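Local coordinates for protein HP0420 homologue (Helicobacter felis, PDB 3LW3) that is of unknown function but adopts a hotdog fold and assembles as a dimer, consistent with a relationship to hotdog-fold thioesterases and dehydratases, at residues Ala10-Val18 against Ala28-Gly36; Asn76-Leu87 against Lys122-Phe133. One frame throughout, in Å; residues are numbered along the deposited sequence.

Interaction 1: Ala10-Val18 against Ala28-Gly36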
# COMPACT_ATOMS: atom_id res chain seq x y z
N ALA B 10 -0.81 -3.77 -29.62
CA ALA B 10 0.24 -3.60 -28.60
C ALA B 10 -0.40 -3.63 -27.21
O ALA B 10 -1.38 -2.90 -26.98
CB ALA B 10 0.99 -2.28 -28.81
N PRO B 11 0.15 -4.46 -26.29
CA PRO B 11 -0.39 -4.47 -24.92
C PRO B 11 -0.22 -3.07 -24.32
O PRO B 11 0.81 -2.44 -24.59
CB PRO B 11 0.50 -5.47 -24.16
CG PRO B 11 1.39 -6.12 -25.18
CD PRO B 11 1.41 -5.23 -26.40
N LEU B 12 -1.21 -2.62 -23.55
CA LEU B 12 -1.11 -1.35 -22.83
C LEU B 12 0.20 -1.28 -22.02
O LEU B 12 0.85 -0.24 -21.92
CB LEU B 12 -2.33 -1.16 -21.92
CG LEU B 12 -2.30 0.04 -21.01
CD1 LEU B 12 -2.69 1.27 -21.79
CD2 LEU B 12 -3.25 -0.19 -19.82
N GLU B 13 0.64 -2.40 -21.46
CA GLU B 13 1.86 -2.40 -20.66
C GLU B 13 3.13 -2.21 -21.47
O GLU B 13 4.18 -1.94 -20.92
CB GLU B 13 1.96 -3.66 -19.84
CG GLU B 13 0.94 -3.71 -18.75
CD GLU B 13 -0.44 -4.13 -19.24
OE1 GLU B 13 -0.54 -4.67 -20.39
OE2 GLU B 13 -1.42 -3.94 -18.45
N GLU B 14 3.06 -2.37 -22.79
CA GLU B 14 4.27 -2.26 -23.59
C GLU B 14 5.13 -1.04 -23.20
O GLU B 14 6.35 -1.19 -23.04
CB GLU B 14 3.94 -2.27 -25.10
CG GLU B 14 5.15 -2.50 -26.03
CD GLU B 14 5.61 -3.93 -26.05
OE1 GLU B 14 4.73 -4.83 -26.12
OE2 GLU B 14 6.83 -4.18 -25.99
N GLY B 15 4.55 0.16 -23.05
CA GLY B 15 5.36 1.34 -22.73
C GLY B 15 5.53 1.62 -21.23
O GLY B 15 6.04 2.67 -20.79
N LEU B 16 5.10 0.66 -20.41
CA LEU B 16 5.14 0.87 -18.96
C LEU B 16 6.53 0.45 -18.45
O LEU B 16 6.94 -0.72 -18.61
CB LEU B 16 4.04 0.07 -18.30
CG LEU B 16 3.97 0.30 -16.80
CD1 LEU B 16 3.40 1.67 -16.58
CD2 LEU B 16 3.11 -0.77 -16.17
N LEU B 17 7.25 1.41 -17.87
CA LEU B 17 8.62 1.22 -17.42
C LEU B 17 8.75 0.84 -15.96
O LEU B 17 9.81 0.35 -15.54
CB LEU B 17 9.42 2.52 -17.64
CG LEU B 17 9.42 3.08 -19.07
CD1 LEU B 17 10.54 4.12 -19.21
CD2 LEU B 17 9.56 1.96 -20.08
N VAL B 18 7.71 1.07 -15.16
CA VAL B 18 7.79 0.89 -13.72
C VAL B 18 7.13 -0.42 -13.26
O VAL B 18 6.25 -0.95 -13.92
CB VAL B 18 7.18 2.15 -13.02
CG1 VAL B 18 5.68 2.18 -13.23
CG2 VAL B 18 7.61 2.24 -11.55
N ALA B 28 -4.12 -4.20 -9.02
CA ALA B 28 -5.15 -3.46 -9.75
C ALA B 28 -4.83 -3.62 -11.24
O ALA B 28 -3.69 -3.84 -11.64
CB ALA B 28 -5.15 -1.96 -9.37
N GLU B 29 -5.86 -3.50 -12.05
CA GLU B 29 -5.71 -3.54 -13.51
C GLU B 29 -5.34 -2.15 -14.05
O GLU B 29 -6.02 -1.15 -13.73
CB GLU B 29 -6.99 -4.03 -14.19
CG GLU B 29 -6.87 -4.03 -15.69
CD GLU B 29 -8.20 -4.33 -16.39
OE1 GLU B 29 -9.27 -4.17 -15.77
OE2 GLU B 29 -8.17 -4.72 -17.58
N LEU B 30 -4.30 -2.09 -14.88
CA LEU B 30 -3.90 -0.83 -15.47
C LEU B 30 -4.89 -0.51 -16.57
O LEU B 30 -5.12 -1.35 -17.44
CB LEU B 30 -2.53 -0.95 -16.10
CG LEU B 30 -1.97 0.29 -16.79
CD1 LEU B 30 -1.87 1.52 -15.87
CD2 LEU B 30 -0.64 -0.10 -17.40
N ILE B 31 -5.42 0.71 -16.55
CA ILE B 31 -6.40 1.20 -17.51
C ILE B 31 -5.79 2.19 -18.51
O ILE B 31 -6.02 2.07 -19.74
CB ILE B 31 -7.58 1.84 -16.83
CG1 ILE B 31 -8.21 0.92 -15.78
CG2 ILE B 31 -8.57 2.33 -17.88
CD1 ILE B 31 -8.72 -0.36 -16.37
N SER B 32 -4.99 3.14 -18.04
CA SER B 32 -4.33 4.07 -18.95
C SER B 32 -3.18 4.74 -18.20
O SER B 32 -3.12 4.72 -16.95
CB SER B 32 -5.30 5.15 -19.37
OG SER B 32 -5.86 5.79 -18.23
N PHE B 33 -2.28 5.35 -18.96
CA PHE B 33 -1.22 6.14 -18.38
C PHE B 33 -0.64 7.02 -19.46
O PHE B 33 -0.78 6.73 -20.67
CB PHE B 33 -0.10 5.30 -17.75
CG PHE B 33 0.67 4.47 -18.73
CD1 PHE B 33 0.11 3.29 -19.28
CD2 PHE B 33 1.96 4.85 -19.14
CE1 PHE B 33 0.84 2.51 -20.18
CE2 PHE B 33 2.67 4.07 -20.04
CZ PHE B 33 2.12 2.92 -20.56
N GLY B 34 0.02 8.08 -19.03
CA GLY B 34 0.61 9.02 -19.96
C GLY B 34 0.28 10.46 -19.64
O GLY B 34 -0.69 10.78 -18.89
N SER B 35 1.10 11.36 -20.17
CA SER B 35 0.84 12.77 -19.98
C SER B 35 0.74 13.20 -18.48
O SER B 35 -0.03 14.12 -18.13
CB SER B 35 -0.43 13.20 -20.75
OG SER B 35 -0.30 12.91 -22.15
N GLY B 36 1.53 12.56 -17.62
CA GLY B 36 1.57 12.92 -16.20
C GLY B 36 0.41 12.32 -15.37
O GLY B 36 0.21 12.73 -14.22
O HOH W 1 -4.23 -3.45 -18.47
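L16 lays its CD1 methyl over the centre of one face of the F33 ring, 4.2 Å from the centroid and only 6° off the ring normal, a CH-pi contact. With chi1 at 65°, CG of F33 sits between its own backbone N and carbonyl carbon, and the ring stands up from strand 29-34 into the turn formed by residues 12-16. There CZ lies 3.7 Å from the carbonyl carbon of G15, while the carbonyl O of L12 meets the ring edge in plane, 3.3 Å from CE1.

A second group of apolar contacts centres on L30. L12 CD2 presses against L30 CG at 3.3 Å, tighter than usual for two carbons, and L16 CD2 reaches L30 CD2 tip to tip at 4.0 Å. L30 and L16 both also rest on C70 of helix 57-72.

Polar contact is indirect: a water lies 2.9 Å from E13 OE2 and also close to L30 O, at a distance too short to be trusted, so this bridge is doubtful. Q24 NE2 also bonds to E13 OE2, and Q24 OE1 accepts from L30 N. Apolar packing thus seats the N-terminal turn against strand 29-34, at one edge of the sheet within this chain, with Q24 linking polar groups of both segments.

Interaction 2: Asn76-Leu87 against Lys122-Phe133; sequences NSLISSMKVNLL and KVFEGDFEILVF
Strands 77-86 and 122-132 run antiparallel, their axes 4.5 Å apart at closest approach and 140° between their directions, as neighbours in the curved sheet of the hotdog fold. A classic beta bulge, S80 and S81 facing E129, shifts the register by one: S80 N donates to E129 O, and E129 N returns an almost straight bond (177°) to S81 O.

One face bears I79, M82, V84, F124 and F128; of these, I79, M82, F124 and F128 touch helix 57-72. M82 and F128 lie side by side and point the same way; a bend at chi3 (66°) brings CE of M82 to 3.8 Å from F128 CE1. M82 SD makes an oblique Met-aromatic contact, 4.9 Å from the F128 centroid. V84 lies across both phenylalanines, CB 3.8 Å from F124 CZ and CG1 3.9 Å from F128 CZ. G126, opposite V84, has no side chain to compete with that CG1 methyl, and the backbones approach to 4.0 Å between CA atoms.

The other face is more polar. D127 forms a salt bridge with R113, and E129 a hydrogen bond with T111. Residues 81-85 also pair antiparallel with a strand of the second subunit, so the sheet continues across the dimer. At one end L78 CD1 meets F133 CE1 at 3.5 Å; at the other, within strand 122-132 itself, K122 NZ forms a salt bridge with E125 OE1 at 2.6 Å, nearly in line with its C-O bond.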
# COMPACT_ATOMS: atom_id res chain seq x y z
N ASN B 76 13.91 3.88 -12.62
CA ASN B 76 14.49 3.72 -11.29
C ASN B 76 13.80 4.61 -10.26
O ASN B 76 14.41 5.49 -9.69
CB ASN B 76 15.99 4.04 -11.37
CG ASN B 76 16.73 3.13 -12.36
OD1 ASN B 76 16.54 1.91 -12.35
ND2 ASN B 76 17.57 3.73 -13.24
N SER B 77 12.54 4.32 -9.97
CA SER B 77 11.77 5.15 -9.03
C SER B 77 11.25 4.33 -7.85
O SER B 77 10.95 3.13 -8.00
CB SER B 77 10.62 5.86 -9.75
OG SER B 77 9.64 4.95 -10.27
N LEU B 78 11.12 5.00 -6.71
CA LEU B 78 10.61 4.42 -5.47
C LEU B 78 9.64 5.38 -4.84
O LEU B 78 9.89 6.59 -4.78
CB LEU B 78 11.74 4.23 -4.44
CG LEU B 78 12.79 3.16 -4.70
CD1 LEU B 78 13.92 3.24 -3.67
CD2 LEU B 78 12.18 1.77 -4.68
N ILE B 79 8.58 4.84 -4.25
CA ILE B 79 7.78 5.64 -3.34
C ILE B 79 8.53 5.81 -2.01
O ILE B 79 8.91 4.82 -1.36
CB ILE B 79 6.38 4.99 -3.08
CG1 ILE B 79 5.58 4.91 -4.40
CG2 ILE B 79 5.66 5.72 -1.96
CD1 ILE B 79 4.33 4.08 -4.27
N SER B 80 8.73 7.06 -1.63
CA SER B 80 9.43 7.41 -0.38
C SER B 80 8.51 7.74 0.79
O SER B 80 8.89 7.59 1.97
CB SER B 80 10.42 8.57 -0.59
OG SER B 80 9.76 9.68 -1.17
N SER B 81 7.32 8.25 0.49
CA SER B 81 6.37 8.60 1.56
C SER B 81 4.99 8.82 0.97
O SER B 81 4.83 8.99 -0.24
CB SER B 81 6.82 9.82 2.35
OG SER B 81 6.74 10.97 1.57
N MET B 82 4.00 8.79 1.84
CA MET B 82 2.64 9.07 1.44
C MET B 82 1.81 9.56 2.61
O MET B 82 2.10 9.25 3.77
CB MET B 82 1.99 7.78 0.89
CG MET B 82 1.75 6.72 1.96
SD MET B 82 1.23 5.12 1.27
CE MET B 82 2.64 4.57 0.36
N LYS B 83 0.79 10.34 2.29
CA LYS B 83 -0.22 10.77 3.24
C LYS B 83 -1.56 10.45 2.59
O LYS B 83 -1.87 10.95 1.50
CB LYS B 83 -0.11 12.26 3.48
CG LYS B 83 -0.91 12.70 4.72
CD LYS B 83 -2.40 12.95 4.38
CE LYS B 83 -3.30 12.84 5.63
NZ LYS B 83 -2.96 11.61 6.41
N VAL B 84 -2.37 9.61 3.22
CA VAL B 84 -3.55 9.07 2.54
C VAL B 84 -4.74 8.98 3.49
O VAL B 84 -4.59 8.74 4.72
CB VAL B 84 -3.30 7.68 1.86
CG1 VAL B 84 -2.12 7.72 0.92
CG2 VAL B 84 -3.13 6.62 2.88
N ASN B 85 -5.92 9.17 2.90
CA ASN B 85 -7.21 9.10 3.60
C ASN B 85 -8.06 8.01 2.95
O ASN B 85 -8.30 8.04 1.72
CB ASN B 85 -7.98 10.42 3.51
CG ASN B 85 -7.23 11.57 4.17
OD1 ASN B 85 -7.18 12.67 3.62
ND2 ASN B 85 -6.65 11.32 5.32
N LEU B 86 -8.44 7.04 3.76
CA LEU B 86 -9.29 5.95 3.34
C LEU B 86 -10.69 6.36 3.75
O LEU B 86 -11.08 6.21 4.92
CB LEU B 86 -8.86 4.60 3.95
CG LEU B 86 -7.51 4.08 3.42
CD1 LEU B 86 -6.33 4.88 3.83
CD2 LEU B 86 -7.26 2.61 3.82
N LEU B 87 -11.44 6.95 2.83
CA LEU B 87 -12.70 7.64 3.20
C LEU B 87 -13.87 6.74 3.55
O LEU B 87 -14.81 7.15 4.24
CB LEU B 87 -13.11 8.67 2.14
CG LEU B 87 -12.03 9.71 1.81
CD1 LEU B 87 -12.45 10.63 0.72
CD2 LEU B 87 -11.78 10.51 3.07
N LYS B 122 -15.86 9.97 -4.57
CA LYS B 122 -14.51 9.83 -4.03
C LYS B 122 -14.56 8.99 -2.75
O LYS B 122 -15.33 9.31 -1.83
CB LYS B 122 -13.90 11.19 -3.69
CG LYS B 122 -12.41 11.08 -3.35
CD LYS B 122 -11.72 12.43 -3.49
CE LYS B 122 -12.39 13.44 -2.65
NZ LYS B 122 -11.46 14.64 -2.49
N VAL B 123 -13.77 7.92 -2.70
CA VAL B 123 -13.69 7.07 -1.49
C VAL B 123 -12.24 6.92 -0.97
O VAL B 123 -11.99 6.28 0.06
CB VAL B 123 -14.26 5.67 -1.73
CG1 VAL B 123 -15.77 5.75 -2.04
CG2 VAL B 123 -13.50 5.00 -2.91
N PHE B 124 -11.30 7.55 -1.68
CA PHE B 124 -9.88 7.53 -1.30
C PHE B 124 -9.23 8.80 -1.82
O PHE B 124 -9.51 9.27 -2.93
CB PHE B 124 -9.19 6.31 -1.94
CG PHE B 124 -7.71 6.25 -1.71
CD1 PHE B 124 -7.19 5.61 -0.57
CD2 PHE B 124 -6.83 6.88 -2.59
CE1 PHE B 124 -5.83 5.58 -0.33
CE2 PHE B 124 -5.46 6.85 -2.35
CZ PHE B 124 -4.96 6.18 -1.24
N GLU B 125 -8.31 9.35 -1.03
CA GLU B 125 -7.48 10.44 -1.57
C GLU B 125 -6.08 10.39 -0.93
O GLU B 125 -5.95 10.06 0.27
CB GLU B 125 -8.17 11.80 -1.37
CG GLU B 125 -8.22 12.24 0.07
CD GLU B 125 -9.27 13.35 0.39
OE1 GLU B 125 -9.78 14.04 -0.54
OE2 GLU B 125 -9.56 13.53 1.59
N GLY B 126 -5.03 10.63 -1.72
CA GLY B 126 -3.70 10.62 -1.17
C GLY B 126 -2.68 11.36 -1.97
O GLY B 126 -2.89 11.53 -3.17
N ASP B 127 -1.60 11.79 -1.32
CA ASP B 127 -0.41 12.33 -1.99
C ASP B 127 0.78 11.39 -1.77
O ASP B 127 1.03 10.96 -0.63
CB ASP B 127 -0.09 13.74 -1.50
CG ASP B 127 -1.16 14.73 -1.90
OD1 ASP B 127 -1.47 14.79 -3.10
OD2 ASP B 127 -1.76 15.41 -1.04
N PHE B 128 1.48 11.04 -2.84
CA PHE B 128 2.62 10.14 -2.79
C PHE B 128 3.87 10.93 -3.20
O PHE B 128 3.82 11.72 -4.13
CB PHE B 128 2.44 8.97 -3.77
CG PHE B 128 1.29 8.08 -3.40
CD1 PHE B 128 1.51 6.90 -2.73
CD2 PHE B 128 -0.03 8.50 -3.65
CE1 PHE B 128 0.43 6.11 -2.33
CE2 PHE B 128 -1.11 7.72 -3.27
CZ PHE B 128 -0.87 6.55 -2.57
N GLU B 129 4.98 10.69 -2.53
CA GLU B 129 6.23 11.31 -2.92
C GLU B 129 7.04 10.17 -3.53
O GLU B 129 7.10 9.06 -2.96
CB GLU B 129 6.96 11.91 -1.72
CG GLU B 129 6.09 12.81 -0.85
CD GLU B 129 5.66 14.08 -1.53
OE1 GLU B 129 6.44 14.56 -2.39
OE2 GLU B 129 4.54 14.62 -1.21
N ILE B 130 7.65 10.44 -4.70
CA ILE B 130 8.40 9.46 -5.43
C ILE B 130 9.79 9.98 -5.67
O ILE B 130 9.93 11.12 -6.07
CB ILE B 130 7.72 9.06 -6.77
CG1 ILE B 130 6.33 8.40 -6.51
CG2 ILE B 130 8.67 8.21 -7.60
CD1 ILE B 130 5.49 8.21 -7.76
N LEU B 131 10.81 9.15 -5.38
CA LEU B 131 12.22 9.50 -5.65
C LEU B 131 12.72 8.79 -6.92
O LEU B 131 12.38 7.61 -7.17
CB LEU B 131 13.13 9.12 -4.48
CG LEU B 131 12.86 9.71 -3.10
CD1 LEU B 131 13.96 9.30 -2.12
CD2 LEU B 131 12.68 11.24 -3.13
N VAL B 132 13.54 9.48 -7.72
CA VAL B 132 14.07 8.88 -8.93
C VAL B 132 15.57 8.86 -8.81
O VAL B 132 16.17 9.86 -8.43
CB VAL B 132 13.63 9.66 -10.18
CG1 VAL B 132 14.26 9.06 -11.42
CG2 VAL B 132 12.09 9.65 -10.31
N PHE B 133 16.17 7.71 -9.09
CA PHE B 133 17.62 7.52 -9.01
C PHE B 133 18.25 7.35 -10.39
O PHE B 133 17.57 6.92 -11.33
CB PHE B 133 17.92 6.27 -8.20
CG PHE B 133 17.24 6.26 -6.88
CD1 PHE B 133 15.93 5.84 -6.78
CD2 PHE B 133 17.90 6.73 -5.76
CE1 PHE B 133 15.28 5.87 -5.55
CE2 PHE B 133 17.27 6.77 -4.52
CZ PHE B 133 15.95 6.32 -4.41

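How the interactions relate
The two contacts lie in series along the chain, interaction 1 closing before interaction 2 opens, with centres about 18 Å apart on opposite sides of the chain's centre. Both reach the same six-stranded antiparallel sheet, at its two ends: interaction 1 involves strand 29-34, outermost on one side, and interaction 2 includes strand 77-86, outermost on the other within the chain. Helix 57-72 falls between them in sequence and receives side chains from both. They meet directly where V18 CG2 packs 3.6 Å from S77 OG. The N-terminal turn thus packs on the side chains of one outer strand, whereas the other outer strand carries the sheet into the second subunit.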